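Local coordinates for protein thiosulfate sulfurtransferase YnjE (Escherichia coli, PDB 2WLR) that catalyses the transfer of sulfur from thiosulfate to cyanide, yielding thiocyanate and sulfite, at residues A[8-13]-A[102-107]; A[150-155]-A[169-174]; A[161-166]-A[248-253]. All blocks are in the same frame, centred on the assembly; numbering follows the deposited sequence.

Contact 1 (A[8-13]-A[102-107])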
ATOM      1  N   LYS A   8      10.500  12.199  32.395  1.00 27.16           N
ATOM      2  CA  LYS A   8      10.912  13.572  32.082  1.00 25.86           C
ATOM      3  C   LYS A   8      10.945  13.804  30.545  1.00 23.77           C
ATOM      4  O   LYS A   8      11.412  12.929  29.801  1.00 22.15           O
ATOM      5  CB  LYS A   8      12.243  13.942  32.764  1.00 26.84           C
ATOM      6  CG  LYS A   8      13.499  13.470  32.078  1.00 29.39           C
ATOM      7  CD  LYS A   8      14.724  14.320  32.460  1.00 32.37           C
ATOM      8  CE  LYS A   8      15.615  14.547  31.231  1.00 33.84           C
ATOM      9  NZ  LYS A   8      15.054  15.571  30.272  1.00 34.51           N
ATOM     10  N   PRO A   9      10.429  14.956  30.076  1.00 22.07           N
ATOM     11  CA  PRO A   9      10.410  15.213  28.621  1.00 21.10           C
ATOM     12  C   PRO A   9      11.807  15.218  28.005  1.00 20.22           C
ATOM     13  O   PRO A   9      12.782  15.564  28.674  1.00 20.53           O
ATOM     14  CB  PRO A   9       9.793  16.606  28.498  1.00 21.55           C
ATOM     15  CG  PRO A   9       9.165  16.907  29.842  1.00 22.12           C
ATOM     16  CD  PRO A   9       9.850  16.071  30.847  1.00 22.48           C
ATOM     17  N   LEU A  10      11.894  14.799  26.747  1.00 18.11           N
ATOM     18  CA  LEU A  10      13.167  14.696  26.040  1.00 18.29           C
ATOM     19  C   LEU A  10      13.058  15.407  24.711  1.00 15.91           C
ATOM     20  O   LEU A  10      12.021  15.296  24.040  1.00 15.54           O
ATOM     21  CB  LEU A  10      13.502  13.220  25.767  1.00 19.10           C
ATOM     22  CG  LEU A  10      13.868  12.309  26.949  1.00 21.99           C
ATOM     23  CD1 LEU A  10      13.815  10.854  26.519  1.00 23.08           C
ATOM     24  CD2 LEU A  10      15.229  12.644  27.527  1.00 24.23           C
ATOM     25  N   THR A  11      14.092  16.151  24.321  1.00 14.52           N
ATOM     26  CA  THR A  11      14.175  16.645  22.952  1.00 14.68           C
ATOM     27  C   THR A  11      14.662  15.514  22.071  1.00 14.17           C
ATOM     28  O   THR A  11      15.158  14.486  22.574  1.00 12.94           O
ATOM     29  CB  THR A  11      15.147  17.803  22.825  1.00 13.06           C
ATOM     30  OG1 THR A  11      16.467  17.334  23.176  1.00 14.40           O
ATOM     31  CG2 THR A  11      14.706  18.963  23.701  1.00 16.57           C
ATOM     32  N   LEU A  12      14.538  15.675  20.758  1.00 13.63           N
ATOM     33  CA  LEU A  12      15.027  14.674  19.847  1.00 13.75           C
ATOM     34  C   LEU A  12      16.520  14.432  20.059  1.00 14.21           C
ATOM     35  O   LEU A  12      16.962  13.307  20.026  1.00 13.45           O
ATOM     36  CB  LEU A  12      14.749  15.028  18.385  1.00 13.91           C
ATOM     37  CG  LEU A  12      15.046  13.929  17.349  1.00 14.28           C
ATOM     38  CD1 LEU A  12      14.164  12.717  17.586  1.00 17.09           C
ATOM     39  CD2 LEU A  12      14.909  14.473  15.927  1.00 16.30           C
ATOM     40  N   ASP A  13      17.307  15.491  20.219  1.00 14.25           N
ATOM     41  CA  ASP A  13      18.753  15.294  20.416  1.00 15.27           C
ATOM     42  C   ASP A  13      19.032  14.493  21.676  1.00 14.60           C
ATOM     43  O   ASP A  13      19.921  13.639  21.686  1.00 14.02           O
ATOM     44  CB  ASP A  13      19.510  16.617  20.510  1.00 16.30           C
ATOM     45  CG  ASP A  13      21.008  16.406  20.661  1.00 20.89           C
ATOM     46  OD1 ASP A  13      21.654  16.031  19.654  1.00 28.11           O
ATOM     47  OD2 ASP A  13      21.538  16.582  21.789  1.00 27.76           O
ATOM     48  N   HIS A 102      10.027   3.513  30.555  1.00 18.07           N
ATOM     49  CA  HIS A 102      10.578   4.854  30.400  1.00 18.46           C
ATOM     50  C   HIS A 102       9.875   5.562  29.244  1.00 17.28           C
ATOM     51  O   HIS A 102      10.397   5.548  28.135  1.00 18.59           O
ATOM     52  CB  HIS A 102      12.077   4.751  30.121  1.00 19.15           C
ATOM     53  CG  HIS A 102      12.800   6.053  30.230  1.00 22.56           C
ATOM     54  ND1 HIS A 102      12.189   7.266  29.986  1.00 26.01           N
ATOM     55  CD2 HIS A 102      14.094   6.332  30.514  1.00 24.62           C
ATOM     56  CE1 HIS A 102      13.069   8.240  30.147  1.00 25.29           C
ATOM     57  NE2 HIS A 102      14.230   7.702  30.467  1.00 26.70           N
ATOM     58  N   ILE A 103       8.710   6.139  29.525  1.00 16.05           N
ATOM     59  CA  ILE A 103       7.833   6.745  28.512  1.00 16.52           C
ATOM     60  C   ILE A 103       7.711   8.226  28.781  1.00 16.87           C
ATOM     61  O   ILE A 103       7.196   8.643  29.815  1.00 17.76           O
ATOM     62  CB  ILE A 103       6.430   6.118  28.526  1.00 16.25           C
ATOM     63  CG1 ILE A 103       6.510   4.605  28.333  1.00 17.66           C
ATOM     64  CG2 ILE A 103       5.517   6.729  27.413  1.00 14.89           C
ATOM     65  CD1 ILE A 103       5.193   3.908  28.516  1.00 19.46           C
ATOM     66  N   SER A 104       8.217   9.027  27.843  1.00 16.87           N
ATOM     67  CA  SER A 104       8.230  10.492  27.935  1.00 16.97           C
ATOM     68  C   SER A 104       7.474  11.111  26.759  1.00 16.52           C
ATOM     69  O   SER A 104       7.044  10.393  25.852  1.00 15.09           O
ATOM     70  CB  SER A 104       9.667  10.989  27.844  1.00 17.47           C
ATOM     71  OG  SER A 104      10.467  10.480  28.895  1.00 19.57           O
ATOM     72  N   ILE A 105       7.321  12.425  26.791  1.00 16.07           N
ATOM     73  CA  ILE A 105       6.895  13.190  25.618  1.00 16.12           C
ATOM     74  C   ILE A 105       8.139  13.681  24.870  1.00 14.89           C
ATOM     75  O   ILE A 105       9.181  13.977  25.485  1.00 14.41           O
ATOM     76  CB  ILE A 105       6.014  14.367  26.033  1.00 16.86           C
ATOM     77  CG1 ILE A 105       5.303  14.966  24.841  1.00 20.28           C
ATOM     78  CG2 ILE A 105       6.833  15.451  26.721  1.00 21.22           C
ATOM     79  CD1 ILE A 105       4.075  15.722  25.231  1.00 25.53           C
ATOM     80  N   LEU A 106       8.060  13.711  23.540  1.00 12.74           N
ATOM     81  CA  LEU A 106       9.119  14.280  22.718  1.00 12.01           C
ATOM     82  C   LEU A 106       8.830  15.772  22.658  1.00 12.68           C
ATOM     83  O   LEU A 106       7.884  16.198  21.976  1.00 12.98           O
ATOM     84  CB  LEU A 106       9.174  13.626  21.333  1.00 11.57           C
ATOM     85  CG  LEU A 106      10.295  14.120  20.417  1.00 13.04           C
ATOM     86  CD1 LEU A 106      11.643  13.828  20.968  1.00 15.36           C
ATOM     87  CD2 LEU A 106      10.138  13.461  19.034  1.00 13.71           C
ATOM     88  N   SER A 107       9.588  16.559  23.432  1.00 14.23           N
ATOM     89  CA  SER A 107       9.196  17.936  23.732  1.00 15.38           C
ATOM     90  C   SER A 107       9.213  18.848  22.528  1.00 15.60           C
ATOM     91  O   SER A 107       8.338  19.702  22.407  1.00 17.26           O
ATOM     92  CB  SER A 107      10.057  18.559  24.842  1.00 16.27           C
ATOM     93  OG  SER A 107      11.420  18.458  24.551  1.00 18.87           O
TER
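S104 reaches across to K8 with its hydroxyl, donating to the K8 carbonyl (OG to O 2.8 Å) from above the carbonyl plane. The torsion that sets OG trans to the carbonyl carbon of S104 (chi1 -61°) aims it there, and CD1 of L10 lies 4.1 Å from S104 OG. With an alanine here, the K8 carbonyl would probably be left without this donor and L10 CD1 without its neighbour. Further along, P9 slants across I105, its CB meeting the CG2 branch at 3.6 Å. CD1 of L106 lies 3.4 Å from both L10 O and L12 N, while L106 also touches strand 79-82. At the end T11 lays CG2 against OG of S107 (3.4 Å). Between these side chains the backbones form a single bridge at L10 and L106: L10 N donates almost straight to I105 O (3.1 Å, 173°), and S107 N to L10 O (2.8 Å). Residues 8-13 thus line strand 103-105, an outermost strand of the parallel sheet in the first rhodanese domain, and include T11, the N-cap of helix 12-17. The geometry suggests that two main-chain bonds and one hydroxyl bond, more than apolar contacts, hold the segment to this edge.

Contact 2 (A[150-155]-A[169-174])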
ATOM      1  N   VAL A 150     -12.511   9.961  -9.356  1.00 10.77           N
ATOM      2  CA  VAL A 150     -12.509   8.983  -8.274  1.00 11.25           C
ATOM      3  C   VAL A 150     -13.279   7.758  -8.734  1.00 10.31           C
ATOM      4  O   VAL A 150     -14.366   7.877  -9.284  1.00 10.43           O
ATOM      5  CB  VAL A 150     -13.118   9.535  -6.998  1.00 12.15           C
ATOM      6  CG1 VAL A 150     -13.121   8.472  -5.896  1.00 13.21           C
ATOM      7  CG2 VAL A 150     -12.335  10.763  -6.540  1.00 14.28           C
ATOM      8  N   ILE A 151     -12.702   6.582  -8.562  1.00  9.77           N
ATOM      9  CA  ILE A 151     -13.250   5.360  -9.119  1.00 10.50           C
ATOM     10  C   ILE A 151     -13.131   4.226  -8.139  1.00  9.93           C
ATOM     11  O   ILE A 151     -12.016   3.936  -7.651  1.00  9.72           O
ATOM     12  CB  ILE A 151     -12.513   4.963 -10.410  1.00  9.66           C
ATOM     13  CG1 ILE A 151     -12.439   6.142 -11.404  1.00 12.48           C
ATOM     14  CG2 ILE A 151     -13.212   3.797 -11.086  1.00 11.44           C
ATOM     15  CD1 ILE A 151     -11.944   5.783 -12.768  1.00 12.51           C
ATOM     16  N   GLU A 152     -14.248   3.558  -7.884  1.00 10.14           N
ATOM     17  CA  GLU A 152     -14.304   2.320  -7.108  1.00  9.86           C
ATOM     18  C   GLU A 152     -14.040   1.152  -8.038  1.00 10.03           C
ATOM     19  O   GLU A 152     -14.620   1.063  -9.119  1.00 11.37           O
ATOM     20  CB  GLU A 152     -15.675   2.084  -6.444  1.00 10.13           C
ATOM     21  CG  GLU A 152     -15.687   0.835  -5.603  1.00 11.10           C
ATOM     22  CD  GLU A 152     -16.859   0.691  -4.631  1.00 12.97           C
ATOM     23  OE1 GLU A 152     -17.540   1.686  -4.257  1.00 12.23           O
ATOM     24  OE2 GLU A 152     -17.052  -0.473  -4.174  1.00 15.16           O
ATOM     25  N   ALA A 153     -13.143   0.258  -7.634  1.00  9.78           N
ATOM     26  CA  ALA A 153     -12.822  -0.947  -8.401  1.00 10.13           C
ATOM     27  C   ALA A 153     -13.225  -2.183  -7.611  1.00 11.68           C
ATOM     28  O   ALA A 153     -12.972  -2.274  -6.409  1.00 11.89           O
ATOM     29  CB  ALA A 153     -11.279  -0.988  -8.734  1.00 11.13           C
ATOM     30  N   ALA A 154     -13.856  -3.127  -8.291  1.00 11.81           N
ATOM     31  CA  ALA A 154     -14.188  -4.418  -7.715  1.00 11.90           C
ATOM     32  C   ALA A 154     -14.440  -5.415  -8.831  1.00 11.86           C
ATOM     33  O   ALA A 154     -14.581  -5.039  -9.999  1.00 12.50           O
ATOM     34  CB  ALA A 154     -15.406  -4.322  -6.785  1.00 13.53           C
ATOM     35  N   TRP A 155     -14.481  -6.690  -8.470  1.00 12.29           N
ATOM     36  CA  TRP A 155     -14.789  -7.748  -9.414  1.00 13.40           C
ATOM     37  C   TRP A 155     -16.291  -7.753  -9.735  1.00 13.23           C
ATOM     38  O   TRP A 155     -17.124  -7.717  -8.838  1.00 14.92           O
ATOM     39  CB  TRP A 155     -14.353  -9.127  -8.889  1.00 13.40           C
ATOM     40  CG  TRP A 155     -14.858 -10.206  -9.789  1.00 15.88           C
ATOM     41  CD1 TRP A 155     -14.288 -10.621 -10.931  1.00 16.85           C
ATOM     42  CD2 TRP A 155     -16.083 -10.956  -9.646  1.00 17.47           C
ATOM     43  NE1 TRP A 155     -15.063 -11.595 -11.529  1.00 19.89           N
ATOM     44  CE2 TRP A 155     -16.177 -11.807 -10.759  1.00 18.32           C
ATOM     45  CE3 TRP A 155     -17.111 -10.967  -8.697  1.00 18.17           C
ATOM     46  CZ2 TRP A 155     -17.251 -12.692 -10.943  1.00 18.22           C
ATOM     47  CZ3 TRP A 155     -18.187 -11.843  -8.877  1.00 18.78           C
ATOM     48  CH2 TRP A 155     -18.241 -12.691  -9.990  1.00 19.13           C
ATOM     49  N   ALA A 169     -17.941   9.121  -7.240  1.00 14.05           N
ATOM     50  CA  ALA A 169     -17.130   8.001  -7.721  1.00 13.56           C
ATOM     51  C   ALA A 169     -17.806   7.243  -8.854  1.00 13.44           C
ATOM     52  O   ALA A 169     -19.008   6.956  -8.804  1.00 13.65           O
ATOM     53  CB  ALA A 169     -16.815   7.035  -6.581  1.00 14.34           C
ATOM     54  N   ASP A 170     -17.006   6.924  -9.865  1.00 11.84           N
ATOM     55  CA  ASP A 170     -17.358   6.014 -10.954  1.00 11.67           C
ATOM     56  C   ASP A 170     -17.093   4.583 -10.443  1.00 11.13           C
ATOM     57  O   ASP A 170     -16.678   4.405  -9.295  1.00 10.72           O
ATOM     58  CB  ASP A 170     -16.509   6.411 -12.178  1.00 11.70           C
ATOM     59  CG  ASP A 170     -16.845   5.665 -13.450  1.00 13.13           C
ATOM     60  OD1 ASP A 170     -17.951   5.115 -13.589  1.00 15.00           O
ATOM     61  OD2 ASP A 170     -15.958   5.689 -14.341  1.00 14.31           O
ATOM     62  N   TYR A 171     -17.383   3.581 -11.263  1.00 10.69           N
ATOM     63  CA  TYR A 171     -17.126   2.183 -10.934  1.00 11.45           C
ATOM     64  C   TYR A 171     -16.448   1.492 -12.096  1.00 10.80           C
ATOM     65  O   TYR A 171     -16.835   1.680 -13.270  1.00 12.78           O
ATOM     66  CB  TYR A 171     -18.438   1.461 -10.638  1.00 11.64           C
ATOM     67  CG  TYR A 171     -18.265  -0.001 -10.295  1.00 12.77           C
ATOM     68  CD1 TYR A 171     -18.056  -0.403  -8.977  1.00 13.03           C
ATOM     69  CD2 TYR A 171     -18.305  -0.996 -11.286  1.00 12.22           C
ATOM     70  CE1 TYR A 171     -17.878  -1.732  -8.657  1.00 13.58           C
ATOM     71  CE2 TYR A 171     -18.139  -2.340 -10.957  1.00 12.90           C
ATOM     72  CZ  TYR A 171     -17.943  -2.701  -9.633  1.00 11.41           C
ATOM     73  OH  TYR A 171     -17.788  -4.015  -9.238  1.00 13.55           O
ATOM     74  N   ILE A 172     -15.382   0.747 -11.808  1.00 10.25           N
ATOM     75  CA  ILE A 172     -14.735  -0.076 -12.823  1.00 11.80           C
ATOM     76  C   ILE A 172     -14.805  -1.527 -12.343  1.00 11.06           C
ATOM     77  O   ILE A 172     -14.399  -1.861 -11.221  1.00 10.56           O
ATOM     78  CB  ILE A 172     -13.274   0.324 -13.102  1.00 11.64           C
ATOM     79  CG1 ILE A 172     -13.202   1.636 -13.864  1.00 15.85           C
ATOM     80  CG2 ILE A 172     -12.538  -0.775 -13.922  1.00 15.07           C
ATOM     81  CD1 ILE A 172     -11.803   2.164 -14.004  1.00 18.00           C
ATOM     82  N   ASP A 173     -15.314  -2.401 -13.207  1.00 11.12           N
ATOM     83  CA  ASP A 173     -15.276  -3.839 -13.037  1.00 11.59           C
ATOM     84  C   ASP A 173     -13.856  -4.271 -13.430  1.00 11.32           C
ATOM     85  O   ASP A 173     -13.379  -3.926 -14.527  1.00 11.09           O
ATOM     86  CB  ASP A 173     -16.334  -4.417 -13.999  1.00 11.55           C
ATOM     87  CG  ASP A 173     -16.472  -5.922 -13.963  1.00 13.72           C
ATOM     88  OD1 ASP A 173     -15.585  -6.678 -13.508  1.00 13.11           O
ATOM     89  OD2 ASP A 173     -17.508  -6.360 -14.525  1.00 17.81           O
ATOM     90  N   THR A 174     -13.173  -5.029 -12.579  1.00 11.00           N
ATOM     91  CA  THR A 174     -11.826  -5.501 -12.906  1.00 11.68           C
ATOM     92  C   THR A 174     -11.779  -6.321 -14.206  1.00 12.12           C
ATOM     93  O   THR A 174     -10.758  -6.381 -14.886  1.00 12.07           O
ATOM     94  CB  THR A 174     -11.210  -6.313 -11.757  1.00 10.27           C
ATOM     95  OG1 THR A 174     -12.100  -7.362 -11.352  1.00 11.04           O
ATOM     96  CG2 THR A 174     -10.926  -5.422 -10.539  1.00 12.05           C
TER
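V150 and D170 open a ladder of main-chain hydrogen bonds that continues to T174. At 2.8 to 3.2 Å, D170 N donates to V150 O, E152 N to D170 O, I172 N to E152 O, A154 N to I172 O and T174 N to A154 O. This is the regular parallel pattern, the two strands running 31° apart, and CA-H...O contacts such as Y171 CA to E152 O (3.3 Å) back up the stronger bonds.

Side-chain contacts divide between the two faces. On the face carrying I151, A153 and I172, CG2 of I151 crosses CG1 of I172 at a slant, 3.5 Å away, and their CD1 atoms also meet. On the face of E152, A154 and Y171, the phenol ring runs along the neighbouring strand; with CG trans to the backbone N (chi1 180°), Y171 brings CE1 to 4.0 Å from CB of A154. Apart from both faces, beyond the strand ends, OG1 of T174 makes a close polar-to-carbon contact with CA of W155, 3.3 Å away.

The polar ends look elsewhere. E152 forms a salt bridge with R211, D170 OD2 accepts from H198, Y171 OH bonds to G156 O, and D173 OD1 takes the N-H of G156.

Both strands belong to a beta-alpha-beta unit of the second rhodanese domain, helix 160-163 lying between them in sequence. Strand 148-154 pairs on with strand 205-209, strand 170-173 is an outermost strand of the sheet, and helix 213-226 meets A153 and I172 on their shared face.

Contact 3 (A[161-166]-A[248-253])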
ATOM      1  N   TYR A 161     -21.226  -1.121  -4.208  1.00 14.67           N
ATOM      2  CA  TYR A 161     -21.256   0.231  -4.753  1.00 14.16           C
ATOM      3  C   TYR A 161     -22.685   0.752  -4.913  1.00 14.43           C
ATOM      4  O   TYR A 161     -22.938   1.907  -4.655  1.00 14.12           O
ATOM      5  CB  TYR A 161     -20.552   0.270  -6.107  1.00 13.96           C
ATOM      6  CG  TYR A 161     -20.625   1.590  -6.872  1.00 13.17           C
ATOM      7  CD1 TYR A 161     -21.762   1.932  -7.628  1.00 12.67           C
ATOM      8  CD2 TYR A 161     -19.558   2.488  -6.897  1.00 13.98           C
ATOM      9  CE1 TYR A 161     -21.815   3.112  -8.352  1.00 14.27           C
ATOM     10  CE2 TYR A 161     -19.613   3.665  -7.623  1.00 13.26           C
ATOM     11  CZ  TYR A 161     -20.763   3.994  -8.352  1.00 12.64           C
ATOM     12  OH  TYR A 161     -20.798   5.170  -9.061  1.00 13.48           O
ATOM     13  N   LEU A 162     -23.607  -0.099  -5.334  1.00 14.90           N
ATOM     14  CA  LEU A 162     -24.987   0.385  -5.508  1.00 16.03           C
ATOM     15  C   LEU A 162     -25.630   0.837  -4.185  1.00 16.29           C
ATOM     16  O   LEU A 162     -26.505   1.712  -4.183  1.00 16.17           O
ATOM     17  CB  LEU A 162     -25.863  -0.691  -6.139  1.00 16.16           C
ATOM     18  CG  LEU A 162     -25.460  -1.183  -7.527  1.00 16.81           C
ATOM     19  CD1 LEU A 162     -26.371  -2.338  -7.981  1.00 18.54           C
ATOM     20  CD2 LEU A 162     -25.483  -0.060  -8.514  1.00 20.11           C
ATOM     21  N   ILE A 163     -25.232   0.221  -3.081  1.00 16.84           N
ATOM     22  CA  ILE A 163     -25.774   0.539  -1.769  1.00 17.57           C
ATOM     23  C   ILE A 163     -25.126   1.817  -1.213  1.00 16.94           C
ATOM     24  O   ILE A 163     -25.806   2.702  -0.721  1.00 17.13           O
ATOM     25  CB  ILE A 163     -25.576  -0.632  -0.799  1.00 17.96           C
ATOM     26  CG1 ILE A 163     -26.229  -1.922  -1.328  1.00 20.76           C
ATOM     27  CG2 ILE A 163     -26.117  -0.267   0.600  1.00 19.28           C
ATOM     28  CD1 ILE A 163     -27.721  -1.832  -1.502  1.00 23.45           C
ATOM     29  N   SER A 164     -23.798   1.880  -1.265  1.00 16.20           N
ATOM     30  CA  SER A 164     -23.045   3.048  -0.802  1.00 16.48           C
ATOM     31  C   SER A 164     -21.710   3.122  -1.546  1.00 14.31           C
ATOM     32  O   SER A 164     -21.046   2.116  -1.728  1.00 14.15           O
ATOM     33  CB  SER A 164     -22.758   2.937   0.697  1.00 17.50           C
ATOM     34  OG  SER A 164     -22.430   4.201   1.218  1.00 22.36           O
ATOM     35  N   HIS A 165     -21.348   4.321  -1.976  1.00 13.31           N
ATOM     36  CA  HIS A 165     -20.035   4.622  -2.554  1.00 12.38           C
ATOM     37  C   HIS A 165     -19.622   6.042  -2.238  1.00 12.28           C
ATOM     38  O   HIS A 165     -20.414   6.853  -1.706  1.00 12.26           O
ATOM     39  CB  HIS A 165     -19.966   4.344  -4.064  1.00 12.57           C
ATOM     40  CG  HIS A 165     -21.066   4.960  -4.872  1.00 12.55           C
ATOM     41  ND1 HIS A 165     -21.014   6.240  -5.372  1.00 12.45           N
ATOM     42  CD2 HIS A 165     -22.203   4.411  -5.351  1.00 12.67           C
ATOM     43  CE1 HIS A 165     -22.134   6.481  -6.051  1.00  9.98           C
ATOM     44  NE2 HIS A 165     -22.855   5.382  -6.064  1.00 13.28           N
ATOM     45  N   ILE A 166     -18.375   6.352  -2.559  1.00 10.81           N
ATOM     46  CA  ILE A 166     -17.841   7.691  -2.310  1.00 11.10           C
ATOM     47  C   ILE A 166     -18.527   8.661  -3.279  1.00 11.35           C
ATOM     48  O   ILE A 166     -18.693   8.345  -4.445  1.00 12.15           O
ATOM     49  CB  ILE A 166     -16.312   7.685  -2.446  1.00 11.39           C
ATOM     50  CG1 ILE A 166     -15.721   6.875  -1.312  1.00 11.03           C
ATOM     51  CG2 ILE A 166     -15.742   9.118  -2.465  1.00 10.97           C
ATOM     52  CD1 ILE A 166     -14.210   6.757  -1.395  1.00 11.64           C
ATOM     53  N   VAL A 248     -22.014   9.778   1.642  1.00 15.01           N
ATOM     54  CA  VAL A 248     -22.001   8.736   0.640  1.00 14.76           C
ATOM     55  C   VAL A 248     -23.079   8.970  -0.390  1.00 14.75           C
ATOM     56  O   VAL A 248     -24.022   9.732  -0.156  1.00 16.36           O
ATOM     57  CB  VAL A 248     -22.179   7.339   1.270  1.00 13.51           C
ATOM     58  CG1 VAL A 248     -21.048   7.056   2.274  1.00 15.85           C
ATOM     59  CG2 VAL A 248     -23.561   7.185   1.935  1.00 17.48           C
ATOM     60  N   GLU A 249     -22.921   8.322  -1.539  1.00 15.26           N
ATOM     61  CA  GLU A 249     -23.954   8.286  -2.566  1.00 15.59           C
ATOM     62  C   GLU A 249     -24.338   6.843  -2.853  1.00 16.04           C
ATOM     63  O   GLU A 249     -23.654   5.917  -2.479  1.00 13.67           O
ATOM     64  CB  GLU A 249     -23.499   9.020  -3.827  1.00 16.69           C
ATOM     65  CG  GLU A 249     -23.481  10.532  -3.641  1.00 18.10           C
ATOM     66  CD  GLU A 249     -22.947  11.315  -4.834  1.00 19.36           C
ATOM     67  OE1 GLU A 249     -22.547  10.689  -5.831  1.00 19.59           O
ATOM     68  OE2 GLU A 249     -22.884  12.570  -4.762  1.00 24.04           O
ATOM     69  N   ARG A 250     -25.455   6.669  -3.531  1.00 16.35           N
ATOM     70  CA  ARG A 250     -25.965   5.335  -3.819  1.00 17.72           C
ATOM     71  C   ARG A 250     -26.441   5.261  -5.257  1.00 17.68           C
ATOM     72  O   ARG A 250     -26.510   6.268  -5.962  1.00 17.37           O
ATOM     73  CB  ARG A 250     -27.104   4.978  -2.848  1.00 19.17           C
ATOM     74  CG  ARG A 250     -28.410   5.710  -3.074  1.00 23.50           C
ATOM     75  CD  ARG A 250     -29.385   5.497  -1.906  1.00 27.81           C
ATOM     76  NE  ARG A 250     -30.010   4.164  -1.890  1.00 32.12           N
ATOM     77  CZ  ARG A 250     -29.578   3.091  -1.206  1.00 33.50           C
ATOM     78  NH1 ARG A 250     -28.481   3.127  -0.447  1.00 34.88           N
ATOM     79  NH2 ARG A 250     -30.258   1.941  -1.293  1.00 33.67           N
ATOM     80  N   GLY A 251     -26.747   4.049  -5.682  1.00 17.58           N
ATOM     81  CA  GLY A 251     -27.297   3.802  -7.001  1.00 18.16           C
ATOM     82  C   GLY A 251     -26.296   3.502  -8.099  1.00 18.72           C
ATOM     83  O   GLY A 251     -25.071   3.398  -7.880  1.00 17.98           O
ATOM     84  N   THR A 252     -26.834   3.344  -9.300  1.00 18.75           N
ATOM     85  CA  THR A 252     -26.053   2.979 -10.479  1.00 19.72           C
ATOM     86  C   THR A 252     -25.000   4.045 -10.800  1.00 19.16           C
ATOM     87  O   THR A 252     -25.198   5.232 -10.523  1.00 18.93           O
ATOM     88  CB  THR A 252     -26.983   2.803 -11.697  1.00 19.94           C
ATOM     89  OG1 THR A 252     -27.671   4.033 -11.930  1.00 23.79           O
ATOM     90  CG2 THR A 252     -27.990   1.703 -11.449  1.00 20.89           C
ATOM     91  N   PRO A 253     -23.842   3.627 -11.358  1.00 18.92           N
ATOM     92  CA  PRO A 253     -22.852   4.648 -11.732  1.00 19.49           C
ATOM     93  C   PRO A 253     -23.425   5.689 -12.709  1.00 20.47           C
ATOM     94  O   PRO A 253     -24.013   5.297 -13.712  1.00 20.53           O
ATOM     95  CB  PRO A 253     -21.729   3.831 -12.410  1.00 19.03           C
ATOM     96  CG  PRO A 253     -21.923   2.451 -11.967  1.00 19.63           C
ATOM     97  CD  PRO A 253     -23.386   2.268 -11.654  1.00 19.34           C
TER
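H165, with CG lodged between its own backbone N and carbonyl carbon (chi1 51°), folds its imidazole over E249, whose carbonyl oxygen lies above the ring centre; the ring of Y161, its CG trans to the backbone N (chi1 174°), lies over the opposite face. The motif is an isolated antiparallel bridge, a hydrogen-bonded pair, that ties the helix-to-strand connection of a beta-alpha-beta crossover in the second rhodanese domain to the chain leaving helix 238-243. In it H165 N donates to E249 O (2.8 Å) and E249 N returns a straighter bond to H165 O (2.9 Å). ND1 donates to I166 O, a long bond with that oxygen near the ring plane, consistent with the ring's orientation; NE2 adds only a weak bond to G251 O.

Beyond the bridge, L162, in the weakly bonded helix 160-163, receives G251 N (2.8 Å to L162 O). The positive phi of G251 (92°) would press a side chain against the preceding carbonyl. NH1 of R250 comes to 2.7 Å from I163 O, at an angle too poor for a hydrogen bond. P253 packs against the Y161 ring, CG to CE1 3.7 Å, while the phenol OH bonds to A169 O. At V248, S164 OG sits among the branches, and both residues touch W238. OE1 of E249 is hydrogen-bonded to G168 N, and CD2 of L162 rests 3.7 Å from CA of T252.

Contact 2 is the buried one, contact 1 is partly buried at a sheet edge, and contact 3 lies at the surface. Contacts 2 and 3 share the beta-alpha-beta unit of one domain: helix 160-163, held in contact 3, lies in sequence between the strands paired in contact 2, and the two contacts touch through Y161, which packs against E152 and D170. Contact 1 belongs to the first domain, its centre about 46 Å from that of contact 2. Chemistry follows place. The core pairing is a full parallel ladder, whereas both outer contacts have a single bridge with additions: a serine hydroxyl in contact 1, and in contact 3 a further main-chain bond and a carbonyl oxygen over an imidazole.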